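Local coordinates for uncharacterized protein (Parabacteroides merdae, PDB 4R7F) that is of unknown function but contains immunoglobulin-like beta-sandwich domains, the first probably related to the plug protein of the type 9 secretion system, at residues Q18-G23 with Q38-F43; D84-S89 with S97-L102; E139-I144 with R389-T394; L181-Y186 with Y374-Y379. All coordinates share one frame; numbering follows the deposited sequence. Where two conformers were deposited one is given.

Contact 1 (Q18-G23 with Q38-F43); sequences QVKVAG and QIEINF
V19 and I39 meet on the packed face of two antiparallel strands, V19 CG1 lying 4.0 Å from I39 CG2 as the side chains pass at a slant. Beta-branched residues suit this face because each branch serves a different neighbour: V19 CG2 turns to I41 CG1, 4.4 Å away. Backbone bonds zip the strands together, among them E40 N to K20 O at 2.8 Å. The face bearing Q18, K20, E40 and N42 is polar and wetter. A water donates to E40 OE1 and accepts from G23 N; tentatively, in the K20 conformer given, K20 NZ also reaches this water and E24 O and forms a long salt bridge (3.7 Å) with E40 OE1. N42 ND2 donates to E40 OE2 at 3.1 Å, while N42 OD1 accepts from N98. Strand 39-46 lies between 14-21 and 96-103 in an antiparallel sheet, probably one layer of an immunoglobulin-like sandwich, and F131, A133 and F135 of strand 129-138 pack against V19, I39 and I41.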
loop_
_atom_site.group_PDB
_atom_site.type_symbol
_atom_site.label_atom_id
_atom_site.label_comp_id
_atom_site.label_asym_id
_atom_site.label_seq_id
_atom_site.Cartn_x
_atom_site.Cartn_y
_atom_site.Cartn_z
ATOM N N GLN A 18 -14.844 -17.363 -4.429
ATOM C CA GLN A 18 -13.657 -16.559 -4.234
ATOM C C GLN A 18 -12.451 -17.247 -4.845
ATOM O O GLN A 18 -12.271 -18.459 -4.700
ATOM C CB GLN A 18 -13.375 -16.377 -2.745
ATOM C CG GLN A 18 -14.496 -15.703 -1.984
ATOM C CD GLN A 18 -14.196 -15.555 -0.496
ATOM O OE1 GLN A 18 -14.636 -16.365 0.345
ATOM N NE2 GLN A 18 -13.465 -14.521 -0.166
ATOM N N VAL A 19 -11.649 -16.438 -5.523
ATOM C CA VAL A 19 -10.342 -16.783 -6.038
ATOM C C VAL A 19 -9.304 -15.799 -5.461
ATOM O O VAL A 19 -9.333 -14.603 -5.737
ATOM C CB VAL A 19 -10.356 -16.712 -7.564
ATOM C CG1 VAL A 19 -8.997 -17.112 -8.128
ATOM C CG2 VAL A 19 -11.489 -17.581 -8.100
ATOM N N LYS A 20 -8.410 -16.337 -4.642
ATOM C CA LYS A 20 -7.449 -15.530 -3.909
ATOM C C LYS A 20 -6.205 -16.358 -3.646
ATOM O O LYS A 20 -6.170 -17.548 -3.951
ATOM C CB LYS A 20 -8.067 -15.015 -2.608
ATOM C CG LYS A 20 -8.772 -16.076 -1.785
ATOM C CD LYS A 20 -7.961 -16.483 -0.565
ATOM C CE LYS A 20 -8.316 -15.662 0.666
ATOM N NZ LYS A 20 -7.458 -16.081 1.800
ATOM N N VAL A 21 -5.152 -15.723 -3.140
ATOM C CA VAL A 21 -3.962 -16.469 -2.799
ATOM C C VAL A 21 -4.193 -17.062 -1.419
ATOM O O VAL A 21 -4.543 -16.339 -0.494
ATOM C CB VAL A 21 -2.709 -15.603 -2.821
ATOM C CG1 VAL A 21 -1.529 -16.382 -2.258
ATOM C CG2 VAL A 21 -2.413 -15.153 -4.229
ATOM N N ALA A 22 -4.038 -18.384 -1.312
ATOM C CA ALA A 22 -4.276 -19.105 -0.066
ATOM C C ALA A 22 -3.478 -18.428 1.045
ATOM O O ALA A 22 -2.291 -18.091 0.874
ATOM C CB ALA A 22 -3.865 -20.561 -0.199
ATOM N N GLY A 23 -4.158 -18.161 2.155
ATOM C CA GLY A 23 -3.524 -17.488 3.297
ATOM C C GLY A 23 -3.500 -15.961 3.319
ATOM O O GLY A 23 -3.126 -15.395 4.326
ATOM N N GLN A 38 -0.087 -20.818 -3.124
ATOM C CA GLN A 38 -1.153 -21.483 -3.867
ATOM C C GLN A 38 -2.344 -20.581 -4.094
ATOM O O GLN A 38 -2.677 -19.717 -3.261
ATOM C CB GLN A 38 -1.648 -22.684 -3.093
ATOM C CG GLN A 38 -0.585 -23.744 -2.830
ATOM C CD GLN A 38 -1.039 -24.726 -1.759
ATOM O OE1 GLN A 38 -1.153 -24.357 -0.585
ATOM N NE2 GLN A 38 -1.357 -25.959 -2.167
ATOM N N ILE A 39 -3.046 -20.829 -5.191
ATOM C CA ILE A 39 -4.368 -20.244 -5.380
ATOM C C ILE A 39 -5.408 -21.037 -4.619
ATOM O O ILE A 39 -5.388 -22.272 -4.641
ATOM C CB ILE A 39 -4.772 -20.214 -6.856
ATOM C CG1 ILE A 39 -3.950 -19.161 -7.584
ATOM C CG2 ILE A 39 -6.237 -19.848 -6.996
ATOM C CD1 ILE A 39 -4.364 -17.727 -7.298
ATOM N N GLU A 40 -6.312 -20.316 -3.958
ATOM C CA GLU A 40 -7.421 -20.900 -3.266
ATOM C C GLU A 40 -8.705 -20.553 -4.015
ATOM O O GLU A 40 -9.020 -19.383 -4.219
ATOM C CB GLU A 40 -7.510 -20.378 -1.845
ATOM C CG GLU A 40 -8.734 -20.876 -1.063
ATOM C CD GLU A 40 -8.763 -20.374 0.384
ATOM O OE1 GLU A 40 -7.835 -19.655 0.776
ATOM O OE2 GLU A 40 -9.705 -20.686 1.143
ATOM N N ILE A 41 -9.447 -21.592 -4.383
ATOM C CA ILE A 41 -10.780 -21.472 -4.898
ATOM C C ILE A 41 -11.724 -21.916 -3.804
ATOM O O ILE A 41 -11.703 -23.039 -3.377
ATOM C CB ILE A 41 -10.978 -22.326 -6.150
ATOM C CG1 ILE A 41 -10.211 -21.704 -7.311
ATOM C CG2 ILE A 41 -12.456 -22.420 -6.473
ATOM C CD1 ILE A 41 -9.690 -22.699 -8.306
ATOM N N ASN A 42 -12.559 -20.999 -3.367
ATOM C CA ASN A 42 -13.486 -21.215 -2.284
ATOM C C ASN A 42 -14.944 -20.878 -2.716
ATOM O O ASN A 42 -15.216 -19.858 -3.364
ATOM C CB ASN A 42 -13.045 -20.330 -1.132
ATOM C CG ASN A 42 -13.634 -20.761 0.185
ATOM O OD1 ASN A 42 -14.845 -20.701 0.401
ATOM N ND2 ASN A 42 -12.780 -21.229 1.062
ATOM N N PHE A 43 -15.886 -21.720 -2.340
ATOM C CA PHE A 43 -17.247 -21.529 -2.748
ATOM C C PHE A 43 -18.166 -22.333 -1.881
ATOM O O PHE A 43 -17.720 -23.274 -1.247
ATOM C CB PHE A 43 -17.421 -21.937 -4.223
ATOM C CG PHE A 43 -17.264 -23.400 -4.491
ATOM C CD1 PHE A 43 -16.027 -23.929 -4.770
ATOM C CD2 PHE A 43 -18.365 -24.244 -4.501
ATOM C CE1 PHE A 43 -15.878 -25.289 -5.051
ATOM C CE2 PHE A 43 -18.227 -25.607 -4.775
ATOM C CZ PHE A 43 -16.980 -26.130 -5.059
HETATM O O HOH W 1 -6.791 -18.513 2.726
HETATM O O HOH W 2 -0.439 -19.527 -0.578
#

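Contact 2 (D84-S89 with S97-L102)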
loop_
_atom_site.group_PDB
_atom_site.type_symbol
_atom_site.label_atom_id
_atom_site.label_comp_id
_atom_site.label_asym_id
_atom_site.label_seq_id
_atom_site.Cartn_x
_atom_site.Cartn_y
_atom_site.Cartn_z
ATOM N N ASP A 84 -12.278 -32.596 -2.410
ATOM C CA ASP A 84 -12.465 -33.369 -1.186
ATOM C C ASP A 84 -12.582 -32.461 0.032
ATOM O O ASP A 84 -13.240 -32.814 0.981
ATOM C CB ASP A 84 -11.303 -34.373 -1.000
ATOM C CG ASP A 84 -11.298 -35.478 -2.056
ATOM O OD1 ASP A 84 -12.386 -35.811 -2.575
ATOM O OD2 ASP A 84 -10.211 -36.019 -2.360
ATOM N N ASP A 85 -11.960 -31.279 -0.004
ATOM C CA ASP A 85 -11.901 -30.456 1.210
ATOM C C ASP A 85 -13.196 -29.642 1.389
ATOM O O ASP A 85 -13.360 -28.570 0.824
ATOM C CB ASP A 85 -10.632 -29.592 1.229
ATOM C CG ASP A 85 -10.491 -28.730 2.506
ATOM O OD1 ASP A 85 -11.476 -28.479 3.255
ATOM O OD2 ASP A 85 -9.358 -28.261 2.739
ATOM N N PHE A 86 -14.110 -30.164 2.193
ATOM C CA PHE A 86 -15.369 -29.482 2.456
ATOM C C PHE A 86 -15.896 -29.655 3.869
ATOM O O PHE A 86 -15.527 -30.591 4.579
ATOM C CB PHE A 86 -16.425 -29.978 1.470
ATOM C CG PHE A 86 -17.082 -31.273 1.870
ATOM C CD1 PHE A 86 -16.493 -32.482 1.566
ATOM C CD2 PHE A 86 -18.307 -31.274 2.525
ATOM C CE1 PHE A 86 -17.103 -33.674 1.920
ATOM C CE2 PHE A 86 -18.928 -32.460 2.891
ATOM C CZ PHE A 86 -18.321 -33.662 2.589
ATOM N N ALA A 87 -16.817 -28.773 4.234
ATOM C CA ALA A 87 -17.465 -28.783 5.543
ATOM C C ALA A 87 -18.889 -28.186 5.484
ATOM O O ALA A 87 -19.172 -27.266 4.700
ATOM C CB ALA A 87 -16.604 -28.015 6.524
ATOM N N ASN A 88 -19.785 -28.720 6.309
ATOM C CA ASN A 88 -21.160 -28.243 6.382
ATOM C C ASN A 88 -21.258 -26.921 7.126
ATOM O O ASN A 88 -20.431 -26.649 8.015
ATOM C CB ASN A 88 -22.033 -29.246 7.131
ATOM C CG ASN A 88 -21.988 -30.627 6.521
ATOM O OD1 ASN A 88 -21.645 -31.593 7.198
ATOM N ND2 ASN A 88 -22.310 -30.726 5.235
ATOM N N SER A 89 -22.271 -26.117 6.778
ATOM C CA SER A 89 -22.636 -24.951 7.599
ATOM C C SER A 89 -23.018 -25.370 9.033
ATOM O O SER A 89 -23.580 -26.450 9.241
ATOM C CB SER A 89 -23.802 -24.179 6.984
ATOM O OG SER A 89 -25.000 -24.938 6.985
ATOM N N SER A 97 -22.856 -26.222 2.198
ATOM C CA SER A 97 -21.525 -26.766 2.467
ATOM C C SER A 97 -20.505 -25.802 1.824
ATOM O O SER A 97 -20.775 -25.181 0.825
ATOM C CB SER A 97 -21.366 -28.210 1.937
ATOM O OG SER A 97 -22.551 -28.989 2.060
ATOM N N ASN A 98 -19.343 -25.682 2.439
ATOM C CA ASN A 98 -18.284 -24.811 2.001
ATOM C C ASN A 98 -17.121 -25.658 1.520
ATOM O O ASN A 98 -16.694 -26.572 2.223
ATOM C CB ASN A 98 -17.837 -23.954 3.184
ATOM C CG ASN A 98 -16.638 -23.113 2.871
ATOM O OD1 ASN A 98 -15.581 -23.243 3.509
ATOM N ND2 ASN A 98 -16.796 -22.224 1.885
ATOM N N TYR A 99 -16.602 -25.319 0.343
ATOM C CA TYR A 99 -15.616 -26.108 -0.385
ATOM C C TYR A 99 -14.374 -25.276 -0.639
ATOM O O TYR A 99 -14.432 -24.065 -0.829
ATOM C CB TYR A 99 -16.174 -26.527 -1.736
ATOM C CG TYR A 99 -17.368 -27.455 -1.652
ATOM C CD1 TYR A 99 -18.636 -26.957 -1.392
ATOM C CD2 TYR A 99 -17.224 -28.845 -1.829
ATOM C CE1 TYR A 99 -19.731 -27.797 -1.303
ATOM C CE2 TYR A 99 -18.323 -29.702 -1.749
ATOM C CZ TYR A 99 -19.572 -29.171 -1.463
ATOM O OH TYR A 99 -20.679 -29.980 -1.385
ATOM N N ARG A 100 -13.245 -25.942 -0.682
ATOM C CA ARG A 100 -11.955 -25.289 -0.812
ATOM C C ARG A 100 -11.075 -26.191 -1.643
ATOM O O ARG A 100 -10.965 -27.380 -1.365
ATOM C CB ARG A 100 -11.352 -25.081 0.553
ATOM C CG ARG A 100 -10.024 -24.359 0.580
ATOM C CD ARG A 100 -9.958 -23.578 1.889
ATOM N NE ARG A 100 -8.620 -23.448 2.430
ATOM C CZ ARG A 100 -7.957 -24.451 2.993
ATOM N NH1 ARG A 100 -8.494 -25.668 3.066
ATOM N NH2 ARG A 100 -6.737 -24.242 3.460
ATOM N N LEU A 101 -10.502 -25.605 -2.685
ATOM C CA LEU A 101 -9.558 -26.237 -3.581
ATOM C C LEU A 101 -8.356 -25.323 -3.633
ATOM O O LEU A 101 -8.486 -24.139 -3.966
ATOM C CB LEU A 101 -10.171 -26.372 -4.973
ATOM C CG LEU A 101 -9.255 -26.797 -6.115
ATOM C CD1 LEU A 101 -8.761 -28.220 -5.920
ATOM C CD2 LEU A 101 -10.012 -26.706 -7.411
ATOM N N LEU A 102 -7.202 -25.860 -3.255
ATOM C CA LEU A 102 -5.941 -25.170 -3.429
ATOM C C LEU A 102 -5.223 -25.716 -4.664
ATOM O O LEU A 102 -5.230 -26.930 -4.928
ATOM C CB LEU A 102 -5.066 -25.359 -2.208
ATOM C CG LEU A 102 -5.712 -24.945 -0.899
ATOM C CD1 LEU A 102 -4.737 -25.160 0.246
ATOM C CD2 LEU A 102 -6.155 -23.499 -0.976
#
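F86 and Y99 face each other as a non-hydrogen-bonded pair in the beta hairpin formed by strands 86-88 and 96-103. F86 CB sits over a face of the Y99 ring, 4.0 Å from its centroid, a CH-pi contact. The crowded first torsion of F86 (chi1 83°) sends its ring alongside that of Y99, nearly parallel (20°) but strongly offset, centroids 5.7 Å apart. Large flat side chains suit this face, where Y50 stacks on F86 and F43 on Y99. Next along, A87 and N98 exchange two backbone bonds, with N98 N to A87 O at 2.8 Å. On the other side of F86, D85 and R100 pair twice: R100 N donates to D85 O at 3.0 Å, and R100 NH1 meets D85 OD2 at 2.8 Å in a salt bridge. The carboxylate comes to the guanidinium edge, turned 78° against it, and OD2 alone makes the salt bridge. The alternating pairs are those of antiparallel strands, here consecutive ones forming a hairpin at the border of a probable immunoglobulin-like sheet.

Contact 3 (E139-I144 with R389-T394); sequences EPVVNI and RLIGVT
E139 N donates to L390 O at 3.0 Å, after which an inverse gamma turn centred on P140 swings the chain over I391 O. The turn lies in the connection from strand 129-138 into strand 143-149, set here against strand 389-397. I391 O accepts from V142 N at 3.3 Å and, more weakly, from V141 N, at a classic beta bulge in which I391 and G392 both face V378 on the next strand. At one end R389 holds both oxygens of E139, NE reaching OE2 and NH2 reaching OE1, each at 2.8 Å. The oxygens lie near the guanidinium plane but are approached from above the carboxylate, the two planes being 45° apart. S113 OG bonds to E139 OE2 and to L390 N, which helps to place the acid. Branched V141 and V142 suit the turn: V141 CG2 presses on I391 CB at 3.6 Å, and the bare CA of G392 lets V142 CG2 lie close to the backbone. A water links V142 O to V393 N, and I144 CG2 touches T394 CG2 at 3.6 Å.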
loop_
_atom_site.group_PDB
_atom_site.type_symbol
_atom_site.label_atom_id
_atom_site.label_comp_id
_atom_site.label_asym_id
_atom_site.label_seq_id
_atom_site.Cartn_x
_atom_site.Cartn_y
_atom_site.Cartn_z
ATOM N N GLU A 139 5.981 -16.716 -14.457
ATOM C CA GLU A 139 7.428 -16.989 -14.367
ATOM C C GLU A 139 8.111 -15.648 -14.470
ATOM O O GLU A 139 8.305 -15.121 -15.549
ATOM C CB GLU A 139 7.918 -17.960 -15.458
ATOM C CG GLU A 139 7.452 -17.636 -16.873
ATOM C CD GLU A 139 7.870 -18.658 -17.919
ATOM O OE1 GLU A 139 9.066 -18.993 -17.952
ATOM O OE2 GLU A 139 7.004 -19.088 -18.724
ATOM N N PRO A 140 8.427 -15.055 -13.330
ATOM C CA PRO A 140 8.769 -13.644 -13.318
ATOM C C PRO A 140 10.198 -13.356 -13.761
ATOM O O PRO A 140 11.069 -13.098 -12.957
ATOM C CB PRO A 140 8.564 -13.262 -11.846
ATOM C CG PRO A 140 8.902 -14.526 -11.113
ATOM C CD PRO A 140 8.328 -15.625 -11.971
ATOM N N VAL A 141 10.397 -13.298 -15.057
ATOM C CA VAL A 141 11.709 -13.054 -15.626
ATOM C C VAL A 141 11.949 -11.602 -16.062
ATOM O O VAL A 141 13.038 -11.271 -16.494
ATOM C CB VAL A 141 11.979 -14.026 -16.794
ATOM C CG1 VAL A 141 12.072 -15.448 -16.256
ATOM C CG2 VAL A 141 10.911 -13.897 -17.892
ATOM N N VAL A 142 10.929 -10.752 -15.973
ATOM C CA VAL A 142 11.132 -9.347 -16.163
ATOM C C VAL A 142 10.517 -8.597 -14.962
ATOM O O VAL A 142 9.651 -9.117 -14.264
ATOM C CB VAL A 142 10.518 -8.859 -17.487
ATOM C CG1 VAL A 142 11.046 -9.659 -18.661
ATOM C CG2 VAL A 142 8.997 -8.927 -17.439
ATOM N N ASN A 143 10.983 -7.380 -14.740
ATOM C CA ASN A 143 10.561 -6.522 -13.637
ATOM C C ASN A 143 9.764 -5.389 -14.285
ATOM O O ASN A 143 10.100 -4.950 -15.394
ATOM C CB ASN A 143 11.829 -6.076 -12.836
ATOM C CG ASN A 143 11.696 -4.725 -12.156
ATOM O OD1 ASN A 143 11.943 -3.696 -12.777
ATOM N ND2 ASN A 143 11.366 -4.720 -10.863
ATOM N N ILE A 144 8.698 -4.932 -13.639
ATOM C CA ILE A 144 7.888 -3.862 -14.182
ATOM C C ILE A 144 7.909 -2.693 -13.226
ATOM O O ILE A 144 7.501 -2.841 -12.071
ATOM C CB ILE A 144 6.438 -4.329 -14.384
ATOM C CG1 ILE A 144 6.356 -5.539 -15.326
ATOM C CG2 ILE A 144 5.596 -3.189 -14.934
ATOM C CD1 ILE A 144 4.957 -6.164 -15.408
ATOM N N ARG A 389 3.235 -17.269 -22.665
ATOM C CA ARG A 389 3.826 -17.258 -21.326
ATOM C C ARG A 389 3.560 -15.948 -20.650
ATOM O O ARG A 389 3.515 -14.896 -21.304
ATOM C CB ARG A 389 5.330 -17.472 -21.403
ATOM C CG ARG A 389 5.701 -18.863 -21.885
ATOM C CD ARG A 389 7.125 -18.907 -22.403
ATOM N NE ARG A 389 8.091 -18.744 -21.316
ATOM C CZ ARG A 389 9.398 -18.580 -21.512
ATOM N NH1 ARG A 389 9.876 -18.500 -22.738
ATOM N NH2 ARG A 389 10.235 -18.464 -20.494
ATOM N N LEU A 390 3.393 -16.021 -19.339
ATOM C CA LEU A 390 3.226 -14.860 -18.535
ATOM C C LEU A 390 4.568 -14.621 -17.839
ATOM O O LEU A 390 4.915 -15.336 -16.907
ATOM C CB LEU A 390 2.088 -15.106 -17.543
ATOM C CG LEU A 390 1.813 -14.027 -16.503
ATOM C CD1 LEU A 390 1.568 -12.718 -17.210
ATOM C CD2 LEU A 390 0.643 -14.349 -15.581
ATOM N N ILE A 391 5.310 -13.625 -18.309
ATOM C CA ILE A 391 6.685 -13.406 -17.898
ATOM C C ILE A 391 6.854 -12.270 -16.893
ATOM O O ILE A 391 7.923 -12.059 -16.328
ATOM C CB ILE A 391 7.616 -13.187 -19.116
ATOM C CG1 ILE A 391 7.256 -11.959 -19.945
ATOM C CG2 ILE A 391 7.667 -14.436 -19.982
ATOM C CD1 ILE A 391 8.386 -11.499 -20.849
ATOM N N GLY A 392 5.783 -11.540 -16.658
ATOM C CA GLY A 392 5.782 -10.515 -15.647
ATOM C C GLY A 392 4.390 -10.054 -15.301
ATOM O O GLY A 392 3.483 -10.016 -16.162
ATOM N N VAL A 393 4.217 -9.673 -14.041
ATOM C CA VAL A 393 2.960 -9.153 -13.592
ATOM C C VAL A 393 3.224 -8.283 -12.402
ATOM O O VAL A 393 4.115 -8.561 -11.631
ATOM C CB VAL A 393 1.977 -10.303 -13.285
ATOM C CG1 VAL A 393 2.510 -11.191 -12.188
ATOM C CG2 VAL A 393 0.622 -9.751 -12.886
ATOM N N THR A 394 2.477 -7.198 -12.263
ATOM C CA THR A 394 2.604 -6.329 -11.103
ATOM C C THR A 394 1.281 -5.603 -10.870
ATOM O O THR A 394 0.503 -5.428 -11.789
ATOM C CB THR A 394 3.737 -5.306 -11.266
ATOM O OG1 THR A 394 4.006 -4.716 -10.003
ATOM C CG2 THR A 394 3.373 -4.169 -12.218
HETATM O O HOH W 3 7.077 -9.241 -12.935
#

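Contact 4 (L181-Y186 with Y374-Y379)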
loop_
_atom_site.group_PDB
_atom_site.type_symbol
_atom_site.label_atom_id
_atom_site.label_comp_id
_atom_site.label_asym_id
_atom_site.label_seq_id
_atom_site.Cartn_x
_atom_site.Cartn_y
_atom_site.Cartn_z
ATOM N N LEU A 181 5.245 -9.360 -27.388
ATOM C CA LEU A 181 4.600 -9.139 -26.072
ATOM C C LEU A 181 3.120 -8.856 -26.267
ATOM O O LEU A 181 2.745 -8.201 -27.230
ATOM C CB LEU A 181 5.228 -7.937 -25.358
ATOM C CG LEU A 181 6.706 -8.084 -24.975
ATOM C CD1 LEU A 181 7.095 -6.893 -24.122
ATOM C CD2 LEU A 181 6.971 -9.399 -24.244
ATOM N N LYS A 182 2.281 -9.368 -25.370
ATOM C CA LYS A 182 0.891 -8.951 -25.299
ATOM C C LYS A 182 0.688 -8.480 -23.859
ATOM O O LYS A 182 0.949 -9.239 -22.922
ATOM C CB LYS A 182 -0.041 -10.126 -25.613
ATOM C CG LYS A 182 0.251 -10.789 -26.943
ATOM C CD LYS A 182 -0.796 -11.839 -27.244
ATOM C CE LYS A 182 -0.500 -12.573 -28.542
ATOM N NZ LYS A 182 -0.235 -14.007 -28.304
ATOM N N ILE A 183 0.164 -7.273 -23.685
ATOM C CA ILE A 183 0.016 -6.648 -22.371
ATOM C C ILE A 183 -1.463 -6.440 -22.051
ATOM O O ILE A 183 -2.203 -5.908 -22.861
ATOM C CB ILE A 183 0.659 -5.244 -22.360
ATOM C CG1 ILE A 183 2.027 -5.249 -23.086
ATOM C CG2 ILE A 183 0.717 -4.689 -20.932
ATOM C CD1 ILE A 183 3.229 -5.368 -22.214
ATOM N N PHE A 184 -1.879 -6.810 -20.852
ATOM C CA PHE A 184 -3.214 -6.480 -20.369
ATOM C C PHE A 184 -3.089 -5.700 -19.094
ATOM O O PHE A 184 -2.297 -6.069 -18.212
ATOM C CB PHE A 184 -4.038 -7.737 -20.102
ATOM C CG PHE A 184 -4.512 -8.390 -21.358
ATOM C CD1 PHE A 184 -3.644 -9.093 -22.140
ATOM C CD2 PHE A 184 -5.807 -8.205 -21.802
ATOM C CE1 PHE A 184 -4.062 -9.666 -23.331
ATOM C CE2 PHE A 184 -6.239 -8.784 -22.992
ATOM C CZ PHE A 184 -5.358 -9.514 -23.755
ATOM N N VAL A 185 -3.880 -4.630 -19.007
ATOM C CA VAL A 185 -3.951 -3.789 -17.826
ATOM C C VAL A 185 -5.378 -3.743 -17.282
ATOM O O VAL A 185 -6.321 -3.428 -17.990
ATOM C CB VAL A 185 -3.421 -2.377 -18.161
ATOM C CG1 VAL A 185 -3.509 -1.485 -16.954
ATOM C CG2 VAL A 185 -1.973 -2.476 -18.633
ATOM N N TYR A 186 -5.536 -4.058 -16.006
ATOM C CA TYR A 186 -6.855 -4.159 -15.417
ATOM C C TYR A 186 -6.967 -3.192 -14.276
ATOM O O TYR A 186 -6.094 -3.160 -13.412
ATOM C CB TYR A 186 -7.092 -5.581 -14.888
ATOM C CG TYR A 186 -7.021 -6.658 -15.943
ATOM C CD1 TYR A 186 -8.134 -6.994 -16.693
ATOM C CD2 TYR A 186 -5.865 -7.363 -16.173
ATOM C CE1 TYR A 186 -8.096 -7.998 -17.653
ATOM C CE2 TYR A 186 -5.810 -8.361 -17.142
ATOM C CZ TYR A 186 -6.947 -8.678 -17.879
ATOM O OH TYR A 186 -6.922 -9.648 -18.872
ATOM N N TYR A 374 -4.136 -1.181 -10.274
ATOM C CA TYR A 374 -3.996 -1.542 -11.667
ATOM C C TYR A 374 -3.032 -2.684 -11.754
ATOM O O TYR A 374 -1.926 -2.577 -11.265
ATOM C CB TYR A 374 -3.434 -0.374 -12.468
ATOM C CG TYR A 374 -4.340 0.800 -12.433
ATOM C CD1 TYR A 374 -4.287 1.711 -11.396
ATOM C CD2 TYR A 374 -5.302 0.978 -13.393
ATOM C CE1 TYR A 374 -5.151 2.801 -11.351
ATOM C CE2 TYR A 374 -6.152 2.080 -13.362
ATOM C CZ TYR A 374 -6.095 2.977 -12.338
ATOM O OH TYR A 374 -7.018 4.039 -12.290
ATOM N N SER A 375 -3.454 -3.769 -12.374
ATOM C CA SER A 375 -2.584 -4.922 -12.557
ATOM C C SER A 375 -2.143 -4.988 -14.036
ATOM O O SER A 375 -2.967 -4.920 -14.939
ATOM C CB SER A 375 -3.303 -6.199 -12.146
ATOM O OG SER A 375 -3.882 -6.140 -10.850
ATOM N N ILE A 376 -0.842 -5.106 -14.246
ATOM C CA ILE A 376 -0.193 -5.105 -15.551
ATOM C C ILE A 376 0.372 -6.498 -15.754
ATOM O O ILE A 376 1.195 -6.959 -14.972
ATOM C CB ILE A 376 0.935 -4.093 -15.579
ATOM C CG1 ILE A 376 0.367 -2.708 -15.259
ATOM C CG2 ILE A 376 1.639 -4.074 -16.938
ATOM C CD1 ILE A 376 1.428 -1.738 -14.830
ATOM N N TYR A 377 -0.164 -7.186 -16.751
ATOM C CA TYR A 377 0.201 -8.550 -17.091
ATOM C C TYR A 377 0.944 -8.499 -18.409
ATOM O O TYR A 377 0.422 -7.966 -19.392
ATOM C CB TYR A 377 -1.060 -9.403 -17.319
ATOM C CG TYR A 377 -1.859 -9.757 -16.078
ATOM C CD1 TYR A 377 -2.625 -8.817 -15.417
ATOM C CD2 TYR A 377 -1.845 -11.029 -15.586
ATOM C CE1 TYR A 377 -3.360 -9.153 -14.277
ATOM C CE2 TYR A 377 -2.573 -11.381 -14.479
ATOM C CZ TYR A 377 -3.334 -10.441 -13.827
ATOM O OH TYR A 377 -4.046 -10.826 -12.720
ATOM N N VAL A 378 2.126 -9.098 -18.430
ATOM C CA VAL A 378 2.980 -9.106 -19.575
ATOM C C VAL A 378 3.137 -10.550 -20.053
ATOM O O VAL A 378 3.754 -11.336 -19.383
ATOM C CB VAL A 378 4.361 -8.535 -19.208
ATOM C CG1 VAL A 378 5.295 -8.619 -20.410
ATOM C CG2 VAL A 378 4.240 -7.099 -18.718
ATOM N N TYR A 379 2.587 -10.854 -21.222
ATOM C CA TYR A 379 2.615 -12.159 -21.832
ATOM C C TYR A 379 3.599 -12.160 -23.000
ATOM O O TYR A 379 3.788 -11.139 -23.668
ATOM C CB TYR A 379 1.231 -12.513 -22.373
ATOM C CG TYR A 379 0.191 -12.619 -21.320
ATOM C CD1 TYR A 379 -0.043 -13.809 -20.668
ATOM C CD2 TYR A 379 -0.532 -11.523 -20.933
ATOM C CE1 TYR A 379 -1.019 -13.911 -19.691
ATOM C CE2 TYR A 379 -1.475 -11.605 -19.938
ATOM C CZ TYR A 379 -1.734 -12.796 -19.331
ATOM O OH TYR A 379 -2.679 -12.852 -18.312
HETATM O O HOH W 4 -6.508 -4.848 -10.973
HETATM O O HOH W 5 -4.982 -11.189 -19.489
#
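Y186 and Y377 project from the same face of the sheet, and their first torsions (chi1 -61° and -72°) turn each ring beside its own backbone N, where the two meet. They cross nearly at right angles, planes 88° apart, in an offset edge-to-face pair: the edge of Y186 points at the face of Y377, CD2 of Y186 lying 3.6 Å from CE1 of Y377. F184 and Y379 share this aromatic side, with F184 CD1 4.0 Å from Y379 CE2. One water joins the hydroxyls of Y186 and Y379, 2.6 Å from Y186 OH and donating to Y379 OH, which also bonds to N115. The backbones form a regular antiparallel ladder, Y377 N to F184 O measuring 2.8 Å, within the sheet of strands 181-187, 373-380 and 389-397, probably part of an immunoglobulin-like sandwich. On the other face the residues are aliphatic: I183 CD1 lies 4.0 Å from V378 CG2, and V185 CG2 4.1 Å from I376 CG1. I183 packs on F165 and I167, and V185 on L216 and F218. The small hydroxyl side chain of S375 suits the ladder's end because OG reaches both T395 OG1 and a water that donates to Y186 O at 3.0 Å.

The four contacts form two pairs. Contacts 1 and 2 share one four-stranded sheet, their centres 12 Å apart, because strands 39-46 and 96-103 are neighbours: I41 N reaches L101 O at 2.8 Å. Contacts 3 and 4 share another sheet, centres 10 Å apart, joined where G392 O meets V378 N at 2.8 Å. The pairs do not touch; contacts 1 and 4 come within about 9 Å at their nearest atoms, and contacts 2 and 4 lie on opposite sides of the chain's centre. A glycerol about 4 Å from the V142 side chain and a Tris about 3 Å from that of Y377 probably came from the crystallisation liquor. A magnesium ion lies about 9 Å from the Y374 side chain, too far to be bound by it.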